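Local coordinates for protein quinoline 2-oxidoreductase large subunit (Pseudomonas putida, PDB 1T3Q) that carries the molybdenum and pterin cytosine dinucleotide cofactor of a molybdenum hydroxylase that oxidises quinoline at its 2-position, at residues G346-P351 with E399-N404; V405-D410 with T425-I430; Q419-G424 with L635-G640. All coordinates share one frame; numbering follows the deposited sequence.

Contact 1 (G346-P351 with E399-N404); sequences GVYKVP and EIRRRN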
loop_
_atom_site.group_PDB
_atom_site.type_symbol
_atom_site.label_atom_id
_atom_site.label_comp_id
_atom_site.label_asym_id
_atom_site.label_seq_id
_atom_site.Cartn_x
_atom_site.Cartn_y
_atom_site.Cartn_z
ATOM N N GLY B 346 43.208 19.846 -3.625
ATOM C CA GLY B 346 42.311 20.427 -2.653
ATOM C C GLY B 346 42.226 21.942 -2.693
ATOM O O GLY B 346 41.910 22.552 -3.713
ATOM N N VAL B 347 42.554 22.544 -1.562
ATOM C CA VAL B 347 42.474 23.981 -1.360
ATOM C C VAL B 347 43.766 24.761 -1.649
ATOM O O VAL B 347 43.807 25.989 -1.510
ATOM C CB VAL B 347 42.025 24.197 0.111
ATOM C CG1 VAL B 347 43.087 24.893 0.916
ATOM C CG2 VAL B 347 40.710 24.893 0.148
ATOM N N TYR B 348 44.801 24.056 -2.095
ATOM C CA TYR B 348 46.106 24.666 -2.298
ATOM C C TYR B 348 46.560 24.987 -3.712
ATOM O O TYR B 348 46.076 24.419 -4.686
ATOM C CB TYR B 348 47.155 23.772 -1.639
ATOM C CG TYR B 348 46.758 23.312 -0.252
ATOM C CD1 TYR B 348 46.961 24.127 0.861
ATOM C CD2 TYR B 348 46.152 22.070 -0.058
ATOM C CE1 TYR B 348 46.572 23.712 2.138
ATOM C CE2 TYR B 348 45.759 21.647 1.208
ATOM C CZ TYR B 348 45.972 22.470 2.300
ATOM O OH TYR B 348 45.582 22.047 3.552
ATOM N N LYS B 349 47.515 25.906 -3.794
ATOM C CA LYS B 349 48.099 26.313 -5.060
ATOM C C LYS B 349 49.413 25.548 -5.229
ATOM O O LYS B 349 50.377 25.774 -4.501
ATOM C CB LYS B 349 48.341 27.829 -5.064
ATOM C CG LYS B 349 47.051 28.645 -5.008
ATOM C CD LYS B 349 47.284 30.148 -5.151
ATOM C CE LYS B 349 47.936 30.751 -3.920
ATOM N NZ LYS B 349 48.081 32.234 -4.049
ATOM N N VAL B 350 49.426 24.616 -6.176
ATOM C CA VAL B 350 50.602 23.798 -6.464
ATOM C C VAL B 350 50.808 23.894 -7.973
ATOM O O VAL B 350 50.051 23.310 -8.746
ATOM C CB VAL B 350 50.367 22.317 -6.068
ATOM C CG1 VAL B 350 51.656 21.526 -6.231
ATOM C CG2 VAL B 350 49.867 22.236 -4.626
ATOM N N PRO B 351 51.844 24.627 -8.409
ATOM C CA PRO B 351 52.159 24.826 -9.829
ATOM C C PRO B 351 52.531 23.613 -10.682
ATOM O O PRO B 351 52.208 23.576 -11.871
ATOM C CB PRO B 351 53.272 25.866 -9.782
ATOM C CG PRO B 351 54.002 25.496 -8.536
ATOM C CD PRO B 351 52.878 25.240 -7.555
ATOM N N GLU B 399 50.095 27.863 9.732
ATOM C CA GLU B 399 50.884 28.829 8.970
ATOM C C GLU B 399 51.317 28.309 7.600
ATOM O O GLU B 399 51.243 29.036 6.612
ATOM C CB GLU B 399 52.114 29.255 9.783
ATOM C CG GLU B 399 53.043 30.267 9.093
ATOM C CD GLU B 399 52.330 31.531 8.638
ATOM O OE1 GLU B 399 51.413 31.998 9.345
ATOM O OE2 GLU B 399 52.699 32.072 7.573
ATOM N N ILE B 400 51.769 27.060 7.524
ATOM C CA ILE B 400 52.193 26.543 6.228
ATOM C C ILE B 400 51.012 26.499 5.257
ATOM O O ILE B 400 51.190 26.658 4.043
ATOM C CB ILE B 400 52.843 25.145 6.339
ATOM C CG1 ILE B 400 53.571 24.820 5.028
ATOM C CG2 ILE B 400 51.788 24.081 6.641
ATOM C CD1 ILE B 400 54.499 23.625 5.115
ATOM N N ARG B 401 49.806 26.302 5.784
ATOM C CA ARG B 401 48.621 26.272 4.939
ATOM C C ARG B 401 48.252 27.675 4.451
ATOM O O ARG B 401 47.845 27.844 3.305
ATOM C CB ARG B 401 47.451 25.611 5.681
ATOM C CG ARG B 401 47.613 24.094 5.792
ATOM C CD ARG B 401 46.515 23.451 6.626
ATOM N NE ARG B 401 46.559 21.986 6.582
ATOM C CZ ARG B 401 47.436 21.225 7.229
ATOM N NH1 ARG B 401 48.371 21.775 7.994
ATOM N NH2 ARG B 401 47.367 19.900 7.121
ATOM N N ARG B 402 48.407 28.682 5.309
ATOM C CA ARG B 402 48.109 30.058 4.909
ATOM C C ARG B 402 48.965 30.466 3.714
ATOM O O ARG B 402 48.537 31.247 2.867
ATOM C CB ARG B 402 48.406 31.046 6.038
ATOM C CG ARG B 402 47.538 30.906 7.260
ATOM C CD ARG B 402 47.748 32.091 8.193
ATOM N NE ARG B 402 46.973 31.921 9.415
ATOM C CZ ARG B 402 47.456 31.408 10.539
ATOM N NH1 ARG B 402 48.723 31.023 10.606
ATOM N NH2 ARG B 402 46.661 31.256 11.588
ATOM N N ARG B 403 50.182 29.940 3.658
ATOM C CA ARG B 403 51.112 30.274 2.585
ATOM C C ARG B 403 50.869 29.544 1.269
ATOM O O ARG B 403 51.523 29.838 0.269
ATOM C CB ARG B 403 52.547 30.012 3.052
ATOM C CG ARG B 403 52.913 30.772 4.312
ATOM C CD ARG B 403 54.329 30.480 4.756
ATOM N NE ARG B 403 54.663 31.215 5.972
ATOM C CZ ARG B 403 55.880 31.276 6.499
ATOM N NH1 ARG B 403 56.086 31.970 7.607
ATOM N NH2 ARG B 403 56.891 30.645 5.917
ATOM N N ASN B 404 49.930 28.604 1.258
ATOM C CA ASN B 404 49.655 27.847 0.040
ATOM C C ASN B 404 48.194 27.806 -0.382
ATOM O O ASN B 404 47.871 27.398 -1.498
ATOM C CB ASN B 404 50.176 26.423 0.208
ATOM C CG ASN B 404 51.684 26.368 0.271
ATOM O OD1 ASN B 404 52.361 26.527 -0.747
ATOM N ND2 ASN B 404 52.223 26.160 1.468
HETATM O O HOH W 1 51.407 27.653 -2.960
#
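K349 N donates to N404 O at 2.8 Å and 159°, so the loop that runs from helix 337-342 to strand 352-360 is pinned by its backbone to the turn after helix 397-402. This is a loop docked on a helix end, within a molybdopterin cofactor-binding domain of the xanthine dehydrogenase family. Y348 keeps CG beside its own backbone N and opposite its carbonyl carbon (chi1 -46°), which swings the ring across the extended R401 side chain at a slant. R401 CG lies at the ring edge, 3.8 Å from Y348 CE1, while N404 CB approaches Y348 CD1 obliquely at 4.0 Å. V347 CG1 covers one ring face from within the loop. At the far end Y348 OH receives a weak, bent bond from R401 NE at 3.2 Å, with ring and guanidinium planes 65° apart; its stronger partner is E383, which also forms a salt bridge with R401 NH2. R401 NH1 is shared by D387 and the P397 carbonyl, which probably balances the charge of this buried guanidinium. A leucine in place of Y348 would probably leave R401 NE and E383 without their shared hydroxyl and open a gap beside R401 CG. A water completes the join, donating to K349 O at 2.6 Å and to N404 OD1 at 2.7 Å. The N404 amide is fully used: OD1 also accepts from F312, and ND2 bonds to G310 and back to I400 O, the latter at 2.8 Å.

Contact 2 (V405-D410 with T425-I430); sequences VVMPED and TYLQTI
L427 is the main bump here: its CD2 methyl settles into the hollow between M407 and P408, 3.8 Å from M407 CE and 4.0 Å from P408 CD. The arrangement is the apolar side of a loop packed against the first turn of helix 426-437, with T425 at the N-cap position. M407 leaves its backbone heading away from the helix, but the bends at chi2 and chi3 (-72° and -81°) fold the chain back until the methyl closes one wall of the hollow. P408 brings the edge of its ring across the leucine at about a right angle to form the other wall. Deeper in, I430 reaches forward with CD1 to rest on V405 CB at 4.2 Å. V406 meets the rim of the Y426 ring, its CB in the ring plane 3.8 Å from Y426 CD2. V406 O sits at the same edge. The loop keeps its own shape through D410, whose OD1 accepts from M407 N while D410 N returns a bond to M407 O. Polar contact between loop and helix goes through a water, which donates to V406 O at 2.7 Å and accepts from L427 N at 2.9 Å.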
loop_
_atom_site.group_PDB
_atom_site.type_symbol
_atom_site.label_atom_id
_atom_site.label_comp_id
_atom_site.label_asym_id
_atom_site.label_seq_id
_atom_site.Cartn_x
_atom_site.Cartn_y
_atom_site.Cartn_z
ATOM N N VAL B 405 47.308 28.235 0.507
ATOM C CA VAL B 405 45.882 28.217 0.220
ATOM C C VAL B 405 45.461 29.274 -0.795
ATOM O O VAL B 405 46.101 30.321 -0.918
ATOM C CB VAL B 405 45.068 28.431 1.523
ATOM C CG1 VAL B 405 45.236 29.863 2.017
ATOM C CG2 VAL B 405 43.623 28.120 1.289
ATOM N N VAL B 406 44.400 28.991 -1.542
ATOM C CA VAL B 406 43.892 29.969 -2.489
ATOM C C VAL B 406 43.407 31.098 -1.591
ATOM O O VAL B 406 42.569 30.883 -0.711
ATOM C CB VAL B 406 42.710 29.421 -3.313
ATOM C CG1 VAL B 406 42.087 30.539 -4.139
ATOM C CG2 VAL B 406 43.188 28.307 -4.230
ATOM N N MET B 407 43.947 32.292 -1.802
ATOM C CA MET B 407 43.604 33.451 -0.987
ATOM C C MET B 407 42.349 34.190 -1.441
ATOM O O MET B 407 41.925 34.074 -2.593
ATOM C CB MET B 407 44.787 34.425 -0.967
ATOM C CG MET B 407 46.051 33.870 -0.325
ATOM S SD MET B 407 45.916 33.708 1.468
ATOM C CE MET B 407 46.250 35.418 1.977
ATOM N N PRO B 408 41.736 34.966 -0.529
ATOM C CA PRO B 408 40.526 35.723 -0.853
ATOM C C PRO B 408 40.711 36.550 -2.126
ATOM O O PRO B 408 39.818 36.626 -2.972
ATOM C CB PRO B 408 40.328 36.593 0.385
ATOM C CG PRO B 408 40.846 35.710 1.490
ATOM C CD PRO B 408 42.119 35.162 0.883
ATOM N N GLU B 409 41.887 37.154 -2.252
ATOM C CA GLU B 409 42.227 37.989 -3.402
ATOM C C GLU B 409 42.419 37.166 -4.678
ATOM O O GLU B 409 42.405 37.712 -5.783
ATOM C CB GLU B 409 43.514 38.767 -3.101
ATOM N N ASP B 410 42.592 35.855 -4.523
ATOM C CA ASP B 410 42.809 34.966 -5.668
ATOM C C ASP B 410 41.575 34.573 -6.479
ATOM O O ASP B 410 41.682 34.310 -7.680
ATOM C CB ASP B 410 43.520 33.689 -5.207
ATOM C CG ASP B 410 44.938 33.945 -4.752
ATOM O OD1 ASP B 410 45.517 33.056 -4.098
ATOM O OD2 ASP B 410 45.478 35.034 -5.058
ATOM N N THR B 425 35.704 30.048 2.018
ATOM C CA THR B 425 36.404 30.614 3.168
ATOM C C THR B 425 37.640 29.827 3.592
ATOM O O THR B 425 37.837 29.567 4.779
ATOM C CB THR B 425 35.451 30.711 4.371
ATOM O OG1 THR B 425 34.750 29.468 4.523
ATOM C CG2 THR B 425 34.447 31.835 4.166
ATOM N N TYR B 426 38.486 29.469 2.635
ATOM C CA TYR B 426 39.681 28.698 2.950
ATOM C C TYR B 426 40.551 29.335 4.026
ATOM O O TYR B 426 40.821 28.718 5.054
ATOM C CB TYR B 426 40.532 28.482 1.695
ATOM C CG TYR B 426 39.808 27.883 0.508
ATOM C CD1 TYR B 426 38.610 27.180 0.662
ATOM C CD2 TYR B 426 40.347 27.990 -0.772
ATOM C CE1 TYR B 426 37.972 26.599 -0.433
ATOM C CE2 TYR B 426 39.723 27.414 -1.869
ATOM C CZ TYR B 426 38.537 26.720 -1.697
ATOM O OH TYR B 426 37.930 26.142 -2.787
ATOM N N LEU B 427 41.001 30.565 3.783
ATOM C CA LEU B 427 41.854 31.258 4.740
ATOM C C LEU B 427 41.177 31.439 6.090
ATOM O O LEU B 427 41.762 31.132 7.128
ATOM C CB LEU B 427 42.277 32.635 4.204
ATOM C CG LEU B 427 43.190 33.415 5.163
ATOM C CD1 LEU B 427 44.455 32.609 5.430
ATOM C CD2 LEU B 427 43.544 34.772 4.575
ATOM N N GLN B 428 39.949 31.941 6.077
ATOM C CA GLN B 428 39.222 32.170 7.320
ATOM C C GLN B 428 39.016 30.878 8.105
ATOM O O GLN B 428 38.961 30.899 9.337
ATOM C CB GLN B 428 37.879 32.847 7.037
ATOM C CG GLN B 428 37.030 33.070 8.279
ATOM C CD GLN B 428 35.897 34.061 8.061
ATOM O OE1 GLN B 428 35.372 34.196 6.952
ATOM N NE2 GLN B 428 35.504 34.747 9.129
ATOM N N THR B 429 38.917 29.754 7.401
ATOM C CA THR B 429 38.747 28.466 8.077
ATOM C C THR B 429 40.008 28.108 8.864
ATOM O O THR B 429 39.935 27.676 10.012
ATOM C CB THR B 429 38.444 27.337 7.070
ATOM O OG1 THR B 429 37.106 27.489 6.581
ATOM C CG2 THR B 429 38.588 25.978 7.729
ATOM N N ILE B 430 41.166 28.294 8.242
ATOM C CA ILE B 430 42.435 28.004 8.893
ATOM C C ILE B 430 42.573 28.834 10.176
ATOM O O ILE B 430 42.950 28.317 11.227
ATOM C CB ILE B 430 43.619 28.337 7.961
ATOM C CG1 ILE B 430 43.551 27.469 6.700
ATOM C CG2 ILE B 430 44.936 28.135 8.700
ATOM C CD1 ILE B 430 44.580 27.832 5.640
HETATM O O HOH W 2 40.829 31.784 1.200
#

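Contact 3 (Q419-G424 with L635-G640); sequences QTHREG and LVLANG
G424 and N639 mark the close end of two backbones that run 48° apart, their CA atoms 6.6 Å from each other; at the other end T420 CA and L635 CA stand 8.3 Å apart, and the chains do not pair directly. L637 reaches across between them. Its CD1 lies 3.8 Å from T420 O and leans obliquely toward the H421 ring, while its CD2 touches Q419 NE2 at 3.8 Å. Strand 420-421 forms a small hairpin with 413-414, set against strand 636-649, an inner member of the four-stranded sheet of a molybdopterin cofactor-binding domain. L637 points toward the hairpin, whereas V636 and A638 point away. Further along the same strand, the N639 side chain lies against the backbone of G424 and is about 12 Å from the bound pterin cytosine dinucleotide. E423 curls back to the strand, with K739 as its salt-bridge partner; K739 also bonds to L637 O. A water links E423 OE1, at 2.7 Å, to L637 N, at 2.9 Å. Q419 has CG anti to its backbone N (chi1 -173°) and an extended chain beyond, which carries its amide to L637, the amide oxygen being taken by N464; on the way Q419 CG passes L635 CD1 at 3.9 Å.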
loop_
_atom_site.group_PDB
_atom_site.type_symbol
_atom_site.label_atom_id
_atom_site.label_comp_id
_atom_site.label_asym_id
_atom_site.label_seq_id
_atom_site.Cartn_x
_atom_site.Cartn_y
_atom_site.Cartn_z
ATOM N N GLN B 419 40.513 22.880 -11.593
ATOM C CA GLN B 419 39.386 23.184 -10.719
ATOM C C GLN B 419 39.410 24.681 -10.452
ATOM O O GLN B 419 40.421 25.225 -10.007
ATOM C CB GLN B 419 39.466 22.425 -9.387
ATOM C CG GLN B 419 38.199 22.608 -8.539
ATOM C CD GLN B 419 38.271 21.941 -7.170
ATOM O OE1 GLN B 419 39.052 22.344 -6.308
ATOM N NE2 GLN B 419 37.448 20.918 -6.966
ATOM N N THR B 420 38.300 25.347 -10.733
ATOM C CA THR B 420 38.218 26.783 -10.517
ATOM C C THR B 420 37.528 27.103 -9.195
ATOM O O THR B 420 36.393 26.691 -8.962
ATOM C CB THR B 420 37.448 27.478 -11.664
ATOM O OG1 THR B 420 38.104 27.206 -12.911
ATOM C CG2 THR B 420 37.405 28.990 -11.443
ATOM N N HIS B 421 38.230 27.829 -8.331
ATOM C CA HIS B 421 37.682 28.229 -7.041
ATOM C C HIS B 421 37.027 29.595 -7.247
ATOM O O HIS B 421 37.672 30.525 -7.740
ATOM C CB HIS B 421 38.797 28.336 -5.995
ATOM C CG HIS B 421 39.628 27.097 -5.857
ATOM N ND1 HIS B 421 40.603 26.747 -6.766
ATOM C CD2 HIS B 421 39.641 26.133 -4.906
ATOM C CE1 HIS B 421 41.184 25.624 -6.378
ATOM N NE2 HIS B 421 40.617 25.231 -5.252
ATOM N N ARG B 422 35.756 29.723 -6.870
ATOM C CA ARG B 422 35.031 30.977 -7.060
ATOM C C ARG B 422 34.598 31.704 -5.788
ATOM O O ARG B 422 34.636 32.933 -5.732
ATOM C CB ARG B 422 33.822 30.730 -7.969
ATOM C CG ARG B 422 34.227 30.231 -9.356
ATOM C CD ARG B 422 33.047 30.083 -10.301
ATOM N NE ARG B 422 33.484 29.556 -11.592
ATOM C CZ ARG B 422 34.170 30.252 -12.494
ATOM N NH1 ARG B 422 34.530 29.682 -13.634
ATOM N NH2 ARG B 422 34.480 31.524 -12.268
ATOM N N GLU B 423 34.169 30.961 -4.773
ATOM C CA GLU B 423 33.768 31.587 -3.516
ATOM C C GLU B 423 33.856 30.573 -2.383
ATOM O O GLU B 423 33.201 29.528 -2.413
ATOM C CB GLU B 423 32.343 32.167 -3.611
ATOM C CG GLU B 423 31.188 31.168 -3.432
ATOM C CD GLU B 423 30.916 30.318 -4.664
ATOM O OE1 GLU B 423 30.523 29.145 -4.492
ATOM O OE2 GLU B 423 31.072 30.819 -5.801
ATOM N N GLY B 424 34.690 30.883 -1.396
ATOM C CA GLY B 424 34.871 29.997 -0.256
ATOM C C GLY B 424 35.651 30.680 0.849
ATOM O O GLY B 424 36.211 31.759 0.642
ATOM N N LEU B 635 30.437 23.992 -10.790
ATOM C CA LEU B 635 30.726 23.311 -9.540
ATOM C C LEU B 635 30.167 24.154 -8.402
ATOM O O LEU B 635 30.040 25.369 -8.529
ATOM C CB LEU B 635 32.236 23.178 -9.334
ATOM C CG LEU B 635 33.091 22.518 -10.417
ATOM C CD1 LEU B 635 34.538 22.506 -9.954
ATOM C CD2 LEU B 635 32.601 21.103 -10.681
ATOM N N VAL B 636 29.825 23.500 -7.302
ATOM C CA VAL B 636 29.339 24.189 -6.110
ATOM C C VAL B 636 30.245 23.642 -5.008
ATOM O O VAL B 636 29.960 22.609 -4.403
ATOM C CB VAL B 636 27.864 23.855 -5.811
ATOM C CG1 VAL B 636 27.423 24.536 -4.508
ATOM C CG2 VAL B 636 26.980 24.335 -6.964
ATOM N N LEU B 637 31.348 24.342 -4.769
ATOM C CA LEU B 637 32.338 23.926 -3.786
ATOM C C LEU B 637 32.096 24.394 -2.358
ATOM O O LEU B 637 31.993 25.587 -2.104
ATOM C CB LEU B 637 33.721 24.414 -4.209
ATOM C CG LEU B 637 34.162 24.068 -5.632
ATOM C CD1 LEU B 637 35.536 24.652 -5.899
ATOM C CD2 LEU B 637 34.162 22.559 -5.814
ATOM N N ALA B 638 32.009 23.443 -1.433
ATOM C CA ALA B 638 31.839 23.771 -0.019
ATOM C C ALA B 638 33.240 23.636 0.562
ATOM O O ALA B 638 34.140 23.130 -0.109
ATOM C CB ALA B 638 30.890 22.787 0.648
ATOM N N ASN B 639 33.445 24.079 1.798
ATOM C CA ASN B 639 34.772 23.966 2.389
ATOM C C ASN B 639 34.711 23.972 3.904
ATOM O O ASN B 639 33.666 24.245 4.493
ATOM C CB ASN B 639 35.676 25.112 1.898
ATOM C CG ASN B 639 35.280 26.458 2.479
ATOM O OD1 ASN B 639 35.767 26.860 3.538
ATOM N ND2 ASN B 639 34.381 27.150 1.799
ATOM N N GLY B 640 35.836 23.657 4.529
ATOM C CA GLY B 640 35.885 23.643 5.973
ATOM C C GLY B 640 37.206 23.106 6.462
ATOM O O GLY B 640 38.174 23.002 5.704
HETATM O O HOH W 3 31.704 27.028 -5.711
#

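Contact 1 is the most buried of the three and holds charged groups paired inside; contact 2, with its methionine and proline at the protein surface, is almost wholly apolar; contact 3, partly buried, lies closest to the centre of the chain and mixes leucine packing with polar side chains. The first two are neighbours: V405 directly follows N404, V347 O probably accepts from V406 N at 3.1 Å, and K349 NZ forms a salt bridge with D410 OD1 at 2.7 Å. G424 runs straight on into T425, so 419-424 and helix 426-437 connect contact 3 to contact 2. A direct backbone hydrogen bond joins the two segments in contact 1 but in neither of the others.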